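Local atomic coordinates of uncharacterized protein Rv3404c/MT3512 (Mycobacterium tuberculosis, PDB entry 4PZU), a protein that is of unknown function but probably belongs to the formyltransferase family, with a C-terminal part like the dimerisation domain of N-formyltransferases. Residues Gly127-Glu132 and Ile143-Cys148; Tyr77-Ser82 and Gly96-Asn101. All coordinates share one frame; numbering follows the deposited sequence.

Contact 1. Residues Gly127-Glu132 and Ile143-Cys148; sequences GVTIHE and IAQREC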
ATOM      1  N   GLY A 127      11.128 -13.345  16.497  1.00 25.73           N
ATOM      2  CA  GLY A 127      12.553 -13.637  16.518  1.00 26.46           C
ATOM      3  C   GLY A 127      12.767 -15.030  15.973  1.00 24.96           C
ATOM      4  O   GLY A 127      11.924 -15.537  15.243  1.00 24.90           O
ATOM      5  N   VAL A 128      13.911 -15.621  16.294  1.00 24.69           N
ATOM      6  CA  VAL A 128      14.243 -16.980  15.844  1.00 24.85           C
ATOM      7  C   VAL A 128      14.613 -17.793  17.090  1.00 26.21           C
ATOM      8  O   VAL A 128      15.297 -17.258  17.987  1.00 26.45           O
ATOM      9  CB  VAL A 128      15.459 -16.972  14.892  1.00 23.52           C
ATOM     10  CG1 VAL A 128      15.798 -18.406  14.459  1.00 23.59           C
ATOM     11  CG2 VAL A 128      15.150 -16.104  13.686  1.00 23.26           C
ATOM     12  N   THR A 129      14.171 -19.059  17.143  1.00 26.09           N
ATOM     13  CA  THR A 129      14.381 -19.920  18.309  1.00 25.42           C
ATOM     14  C   THR A 129      14.877 -21.277  17.832  1.00 25.36           C
ATOM     15  O   THR A 129      14.311 -21.891  16.898  1.00 24.49           O
ATOM     16  CB  THR A 129      13.066 -20.150  19.077  1.00 26.43           C
ATOM     17  OG1 THR A 129      12.464 -18.895  19.386  1.00 26.01           O
ATOM     18  CG2 THR A 129      13.297 -20.959  20.363  1.00 25.47           C
ATOM     19  N   ILE A 130      15.964 -21.724  18.429  1.00 25.42           N
ATOM     20  CA  ILE A 130      16.516 -23.050  18.118  1.00 24.40           C
ATOM     21  C   ILE A 130      16.143 -23.856  19.333  1.00 25.76           C
ATOM     22  O   ILE A 130      16.471 -23.468  20.457  1.00 26.48           O
ATOM     23  CB  ILE A 130      18.053 -23.013  17.995  1.00 23.81           C
ATOM     24  CG1 ILE A 130      18.484 -22.000  16.947  1.00 22.46           C
ATOM     25  CG2 ILE A 130      18.596 -24.399  17.622  1.00 23.83           C
ATOM     26  CD1 ILE A 130      20.000 -21.853  16.803  1.00 23.50           C
ATOM     27  N   HIS A 131      15.412 -24.942  19.144  1.00 26.66           N
ATOM     28  CA  HIS A 131      14.918 -25.678  20.306  1.00 28.35           C
ATOM     29  C   HIS A 131      14.926 -27.185  20.058  1.00 30.19           C
ATOM     30  O   HIS A 131      14.892 -27.651  18.892  1.00 29.55           O
ATOM     31  CB  HIS A 131      13.512 -25.245  20.650  1.00 28.10           C
ATOM     32  CG  HIS A 131      12.553 -25.455  19.529  1.00 28.83           C
ATOM     33  ND1 HIS A 131      11.737 -26.566  19.443  1.00 29.43           N
ATOM     34  CD2 HIS A 131      12.338 -24.737  18.405  1.00 27.43           C
ATOM     35  CE1 HIS A 131      11.039 -26.506  18.324  1.00 28.37           C
ATOM     36  NE2 HIS A 131      11.371 -25.396  17.687  1.00 27.82           N
ATOM     37  N   GLU A 132      14.976 -27.928  21.157  1.00 30.81           N
ATOM     38  CA  GLU A 132      14.795 -29.369  21.095  1.00 34.63           C
ATOM     39  C   GLU A 132      13.352 -29.670  20.710  1.00 35.26           C
ATOM     40  O   GLU A 132      12.442 -28.949  21.097  1.00 34.23           O
ATOM     41  CB  GLU A 132      15.246 -30.038  22.409  1.00 36.29           C
ATOM     42  CG  GLU A 132      16.759 -29.864  22.585  1.00 36.97           C
ATOM     43  CD  GLU A 132      17.370 -30.747  23.648  1.00 40.51           C
ATOM     44  OE1 GLU A 132      16.816 -30.790  24.759  1.00 40.69           O
ATOM     45  OE2 GLU A 132      18.435 -31.362  23.351  1.00 44.00           O
ATOM     46  N   ILE A 143      17.362 -24.009  23.000  1.00 34.05           N
ATOM     47  CA  ILE A 143      18.817 -23.987  22.991  1.00 33.88           C
ATOM     48  C   ILE A 143      19.345 -22.545  22.895  1.00 33.15           C
ATOM     49  O   ILE A 143      20.274 -22.162  23.611  1.00 33.04           O
ATOM     50  CB  ILE A 143      19.347 -24.834  21.837  1.00 34.35           C
ATOM     51  CG1 ILE A 143      19.005 -26.310  22.105  1.00 34.27           C
ATOM     52  CG2 ILE A 143      20.855 -24.591  21.628  1.00 32.96           C
ATOM     53  CD1 ILE A 143      18.979 -27.150  20.847  1.00 32.84           C
ATOM     54  N   ALA A 144      18.760 -21.754  21.995  1.00 30.24           N
ATOM     55  CA  ALA A 144      19.042 -20.330  21.936  1.00 29.34           C
ATOM     56  C   ALA A 144      17.915 -19.620  21.201  1.00 28.07           C
ATOM     57  O   ALA A 144      17.242 -20.221  20.356  1.00 26.15           O
ATOM     58  CB  ALA A 144      20.366 -20.068  21.226  1.00 28.77           C
ATOM     59  N   GLN A 145      17.737 -18.337  21.505  1.00 27.93           N
ATOM     60  CA  GLN A 145      16.818 -17.493  20.743  1.00 27.52           C
ATOM     61  C   GLN A 145      17.315 -16.060  20.698  1.00 27.56           C
ATOM     62  O   GLN A 145      18.159 -15.669  21.499  1.00 27.18           O
ATOM     63  CB  GLN A 145      15.382 -17.560  21.305  1.00 28.03           C
ATOM     64  CG  GLN A 145      15.212 -17.161  22.776  1.00 29.06           C
ATOM     65  CD  GLN A 145      13.807 -17.485  23.286  1.00 30.30           C
ATOM     66  OE1 GLN A 145      12.920 -17.869  22.501  1.00 30.77           O
ATOM     67  NE2 GLN A 145      13.589 -17.328  24.567  1.00 28.59           N
ATOM     68  N   ARG A 146      16.786 -15.290  19.743  1.00 27.10           N
ATOM     69  CA  ARG A 146      17.172 -13.905  19.546  1.00 28.20           C
ATOM     70  C   ARG A 146      15.961 -13.168  18.995  1.00 27.42           C
ATOM     71  O   ARG A 146      15.335 -13.629  18.069  1.00 27.50           O
ATOM     72  CB  ARG A 146      18.372 -13.788  18.577  1.00 29.34           C
ATOM     73  CG  ARG A 146      18.933 -12.352  18.459  1.00 31.36           C
ATOM     74  CD  ARG A 146      20.375 -12.314  17.928  1.00 31.61           C
ATOM     75  NE  ARG A 146      21.239 -13.087  18.800  1.00 32.60           N
ATOM     76  CZ  ARG A 146      22.433 -13.575  18.475  1.00 33.31           C
ATOM     77  NH1 ARG A 146      22.969 -13.383  17.273  1.00 32.70           N
ATOM     78  NH2 ARG A 146      23.085 -14.291  19.368  1.00 31.93           N
ATOM     79  N   GLU A 147      15.650 -12.024  19.579  1.00 28.66           N
ATOM     80  CA  GLU A 147      14.519 -11.191  19.178  1.00 30.24           C
ATOM     81  C   GLU A 147      14.804 -10.373  17.907  1.00 29.44           C
ATOM     82  O   GLU A 147      15.952 -10.024  17.613  1.00 30.08           O
ATOM     83  CB  GLU A 147      14.165 -10.236  20.357  1.00 34.21           C
ATOM     84  CG  GLU A 147      13.196  -9.118  19.971  1.00 38.28           C
ATOM     85  CD  GLU A 147      12.551  -8.436  21.159  1.00 40.21           C
ATOM     86  OE1 GLU A 147      13.109  -8.543  22.284  1.00 40.13           O
ATOM     87  OE2 GLU A 147      11.459  -7.828  20.945  1.00 38.73           O
ATOM     88  N   CYS A 148      13.757 -10.049  17.161  1.00 27.64           N
ATOM     89  CA  CYS A 148      13.892  -9.199  15.996  1.00 27.49           C
ATOM     90  C   CYS A 148      12.932  -8.043  16.257  1.00 27.61           C
ATOM     91  O   CYS A 148      11.752  -8.287  16.545  1.00 28.42           O
ATOM     92  CB  CYS A 148      13.443  -9.995  14.752  1.00 27.53           C
ATOM     93  SG  CYS A 148      13.331  -8.992  13.244  1.00 29.15           S
TER
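Ile-143 carries CG1 anti to its carbonyl carbon (chi1 -67°), and chi2 of 157° extends the chain so that CD1 meets Glu-132 CG at 3.9 Å, the two side chains crossing at about a right angle. In Ile-130 the same first rotamer sets CG2 anti to the backbone N, 4.3 Å from Ile-143 CD1. Glu-132 OE2 is hydrogen-bonded to the Tyr-183 hydroxyl. Next along the pair, Thr-129 and Gln-145 run side by side on one face, and Thr-129 OG1 lies 3.7 Å from Gln-145 CB. The hydroxyl has its hydrogen bonds with Gly-105 O and Asn-107 N. Val-128, Ile-130, Ala-144 and Arg-146 use the other face, where Arg-146 reaches Glu-173 in a salt bridge. Val-128 and Arg-146 exchange two backbone bonds of 3.0 Å, N to O in each direction. Ile-130 N gives a nearly straight bond of 2.8 Å to Ala-144 O (177°). Two donors grip Ile-130 O: Ile-143 N at 2.7 Å and Ala-144 N at 3.2 Å. Gly-127 CA makes a CA-H...O contact of 3.2 Å with Arg-146 O. With Ile-143 and Ala-144 both facing Ile-130, this is a classic beta bulge in an antiparallel hairpin at the edge of the mixed sheet.

Contact 2. Residues Tyr77-Ser82 and Gly96-Asn101; sequences YDLVLS and GVRCVN. With EDO (1,2-ethanediol), chain J.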
ATOM      1  N   TYR A  77      21.921 -41.491  11.074  1.00 41.88           N
ATOM      2  CA  TYR A  77      22.285 -40.107  11.488  1.00 39.23           C
ATOM      3  C   TYR A  77      22.423 -39.977  12.993  1.00 39.17           C
ATOM      4  O   TYR A  77      21.850 -40.766  13.714  1.00 38.96           O
ATOM      5  CB  TYR A  77      21.239 -39.096  10.995  1.00 36.39           C
ATOM      6  CG  TYR A  77      21.125 -39.068   9.486  1.00 36.70           C
ATOM      7  CD1 TYR A  77      21.992 -38.299   8.713  1.00 35.54           C
ATOM      8  CD2 TYR A  77      20.161 -39.823   8.838  1.00 36.65           C
ATOM      9  CE1 TYR A  77      21.897 -38.276   7.332  1.00 35.61           C
ATOM     10  CE2 TYR A  77      20.058 -39.817   7.466  1.00 37.42           C
ATOM     11  CZ  TYR A  77      20.922 -39.037   6.717  1.00 37.15           C
ATOM     12  OH  TYR A  77      20.802 -39.060   5.354  1.00 37.28           O
ATOM     13  N   ASP A  78      23.152 -38.959  13.451  1.00 38.57           N
ATOM     14  CA  ASP A  78      23.383 -38.703  14.881  1.00 37.85           C
ATOM     15  C   ASP A  78      22.575 -37.525  15.341  1.00 37.09           C
ATOM     16  O   ASP A  78      22.390 -37.311  16.536  1.00 36.48           O
ATOM     17  CB  ASP A  78      24.847 -38.338  15.111  1.00 38.37           C
ATOM     18  CG  ASP A  78      25.783 -39.482  14.784  1.00 40.77           C
ATOM     19  OD1 ASP A  78      25.576 -40.576  15.329  1.00 41.28           O
ATOM     20  OD2 ASP A  78      26.705 -39.295  13.977  1.00 42.03           O
ATOM     21  N   LEU A  79      22.147 -36.712  14.386  1.00 35.98           N
ATOM     22  CA  LEU A  79      21.363 -35.527  14.713  1.00 34.18           C
ATOM     23  C   LEU A  79      20.446 -35.230  13.550  1.00 34.06           C
ATOM     24  O   LEU A  79      20.864 -35.320  12.368  1.00 34.55           O
ATOM     25  CB  LEU A  79      22.273 -34.332  15.021  1.00 32.22           C
ATOM     26  CG  LEU A  79      21.663 -32.920  15.053  1.00 31.99           C
ATOM     27  CD1 LEU A  79      20.912 -32.646  16.368  1.00 32.50           C
ATOM     28  CD2 LEU A  79      22.726 -31.879  14.884  1.00 31.23           C
ATOM     29  N   VAL A  80      19.208 -34.870  13.885  1.00 32.19           N
ATOM     30  CA  VAL A  80      18.253 -34.372  12.906  1.00 30.29           C
ATOM     31  C   VAL A  80      17.990 -32.912  13.243  1.00 29.63           C
ATOM     32  O   VAL A  80      17.559 -32.564  14.357  1.00 29.43           O
ATOM     33  CB  VAL A  80      16.922 -35.174  12.872  1.00 29.77           C
ATOM     34  CG1 VAL A  80      15.964 -34.527  11.911  1.00 29.35           C
ATOM     35  CG2 VAL A  80      17.138 -36.627  12.421  1.00 30.94           C
ATOM     36  N   LEU A  81      18.275 -32.055  12.275  1.00 28.73           N
ATOM     37  CA  LEU A  81      18.149 -30.622  12.471  1.00 28.68           C
ATOM     38  C   LEU A  81      17.156 -30.087  11.425  1.00 27.79           C
ATOM     39  O   LEU A  81      17.454 -30.097  10.234  1.00 29.62           O
ATOM     40  CB  LEU A  81      19.547 -29.949  12.350  1.00 27.60           C
ATOM     41  CG  LEU A  81      19.615 -28.411  12.412  1.00 26.79           C
ATOM     42  CD1 LEU A  81      19.039 -27.978  13.740  1.00 26.46           C
ATOM     43  CD2 LEU A  81      21.046 -27.870  12.226  1.00 25.91           C
ATOM     44  N   SER A  82      15.970 -29.657  11.851  1.00 26.59           N
ATOM     45  CA  SER A  82      14.980 -29.166  10.888  1.00 25.04           C
ATOM     46  C   SER A  82      14.881 -27.665  10.946  1.00 25.06           C
ATOM     47  O   SER A  82      15.225 -27.051  11.966  1.00 24.92           O
ATOM     48  CB  SER A  82      13.607 -29.808  11.154  1.00 25.51           C
ATOM     49  OG  SER A  82      13.173 -29.468  12.457  1.00 25.60           O
ATOM     50  N   GLY A  96      14.454 -41.830  19.192  1.00 46.31           N
ATOM     51  CA  GLY A  96      15.600 -42.583  18.633  1.00 43.81           C
ATOM     52  C   GLY A  96      16.861 -41.785  18.316  1.00 42.77           C
ATOM     53  O   GLY A  96      17.961 -42.321  18.268  1.00 42.26           O
ATOM     54  N   VAL A  97      16.721 -40.498  18.054  1.00 40.29           N
ATOM     55  CA  VAL A  97      17.885 -39.711  17.648  1.00 39.14           C
ATOM     56  C   VAL A  97      17.659 -38.293  18.134  1.00 38.15           C
ATOM     57  O   VAL A  97      16.514 -37.883  18.274  1.00 38.47           O
ATOM     58  CB  VAL A  97      18.113 -39.760  16.112  1.00 38.39           C
ATOM     59  CG1 VAL A  97      16.936 -39.161  15.321  1.00 35.62           C
ATOM     60  CG2 VAL A  97      19.425 -39.100  15.750  1.00 37.48           C
ATOM     61  N   ARG A  98      18.733 -37.566  18.430  1.00 37.86           N
ATOM     62  CA  ARG A  98      18.589 -36.179  18.875  1.00 37.43           C
ATOM     63  C   ARG A  98      18.022 -35.300  17.742  1.00 34.42           C
ATOM     64  O   ARG A  98      18.546 -35.289  16.625  1.00 33.75           O
ATOM     65  CB  ARG A  98      19.915 -35.642  19.409  1.00 37.98           C
ATOM     66  CG  ARG A  98      19.770 -34.305  20.137  1.00 38.16           C
ATOM     67  CD  ARG A  98      20.978 -33.997  20.992  1.00 38.45           C
ATOM     68  NE  ARG A  98      22.205 -34.144  20.217  1.00 38.88           N
ATOM     69  CZ  ARG A  98      22.832 -33.162  19.589  1.00 39.03           C
ATOM     70  NH1 ARG A  98      22.374 -31.910  19.637  1.00 41.38           N
ATOM     71  NH2 ARG A  98      23.944 -33.433  18.933  1.00 40.31           N
ATOM     72  N   CYS A  99      16.928 -34.614  18.036  1.00 32.84           N
ATOM     73  CA  CYS A  99      16.206 -33.784  17.067  1.00 30.89           C
ATOM     74  C   CYS A  99      16.126 -32.359  17.546  1.00 30.33           C
ATOM     75  O   CYS A  99      15.728 -32.095  18.695  1.00 31.15           O
ATOM     76  CB  CYS A  99      14.782 -34.289  16.884  1.00 31.60           C
ATOM     77  SG  CYS A  99      14.653 -35.964  16.185  1.00 34.65           S
ATOM     78  N   VAL A 100      16.457 -31.435  16.648  1.00 28.91           N
ATOM     79  CA  VAL A 100      16.469 -30.011  16.952  1.00 27.27           C
ATOM     80  C   VAL A 100      15.775 -29.282  15.821  1.00 26.81           C
ATOM     81  O   VAL A 100      15.923 -29.649  14.639  1.00 27.85           O
ATOM     82  CB  VAL A 100      17.921 -29.500  17.123  1.00 27.00           C
ATOM     83  CG1 VAL A 100      17.965 -27.957  17.284  1.00 25.58           C
ATOM     84  CG2 VAL A 100      18.592 -30.213  18.294  1.00 27.56           C
ATOM     85  N   ASN A 101      15.000 -28.265  16.166  1.00 26.85           N
ATOM     86  CA  ASN A 101      14.311 -27.464  15.138  1.00 26.39           C
ATOM     87  C   ASN A 101      14.741 -26.010  15.193  1.00 25.30           C
ATOM     88  O   ASN A 101      15.081 -25.511  16.243  1.00 25.69           O
ATOM     89  CB  ASN A 101      12.788 -27.591  15.276  1.00 25.84           C
ATOM     90  CG  ASN A 101      12.019 -26.770  14.225  1.00 26.57           C
ATOM     91  OD1 ASN A 101      12.148 -26.989  13.004  1.00 26.98           O
ATOM     92  ND2 ASN A 101      11.239 -25.806  14.690  1.00 25.74           N
TER
HETATM   93  C1  EDO J 302      15.371 -34.185  21.961  1.00 47.72           C
HETATM   94  O1  EDO J 302      16.100 -33.089  21.390  1.00 51.95           O
HETATM   95  C2  EDO J 302      14.543 -34.827  20.872  1.00 46.30           C
HETATM   96  O2  EDO J 302      15.271 -35.855  20.196  1.00 38.50           O
HETATM   97  O   HOH W   1      21.204 -38.859  18.486  1.00 45.09           O
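Strands 79-82 and 98-101 run parallel, their axes 14° apart and 4.7 Å at closest approach. Val-80 bonds to strand 98-101 through both N and O: N donates to Arg-98 O and O accepts from Val-100 N. Ser-82 N then donates to Val-100 O at 2.8 Å. A water accepts from Arg-98 N and donates to Asp-78 O. Val-97 CG2 packs 3.5 Å from Asp-78 C, while its CG1 meets Val-80 CG2. On the face of Leu-79, Leu-81, Arg-98 and Val-100, Leu-79 CD1 lies over one face of the Arg-98 guanidinium, offset toward its rim, and 3.9 Å from Val-100 CG2. Leu-81 CD1 reaches Val-100 CG1 at 3.7 Å. Arg-98 NH1 is hydrogen-bonded to Ile-178 O and the Tyr-183 hydroxyl. On the other face, Ser-82 OG, set between its backbone N and carbonyl carbon (chi1 61°), donates to Asn-101 OD1 at 2.7 Å. Asn-101 OD1 also accepts from Cys-85 N. At the backbone edge of 98-101, a 1,2-ethanediol takes a hydrogen bond on O2 from Cys-99 N and gives one from O1 to Cys-99 O. Helix 91-96 makes the crossover of this beta-alpha-beta unit, strand 25-29 flanks 79-83, and 126-132 flanks 98-103.

In the fold
From the N terminus, strand 25-29 comes first and becomes the neighbour of strand 79-83. Contact 2 then closes the loop through helix 91-96 and sets strand 98-103 beside 79-83. The chain continues through helix 115-122 to strand 126-132, and contact 1 closes the hairpin to strand 142-148, across ten residues between its segments. The two contacts are in series and neither encloses the other. Their centres lie about 17 Å apart, yet they touch: His-131 O is 2.8 Å from Asn-101 N, a probable hydrogen bond, and Ile-130 CG2 packs 3.6 Å from Val-100 CG1. Together they join the parallel part of the mixed sheet to its antiparallel edge. Helix 156-180 follows and packs against contact 1.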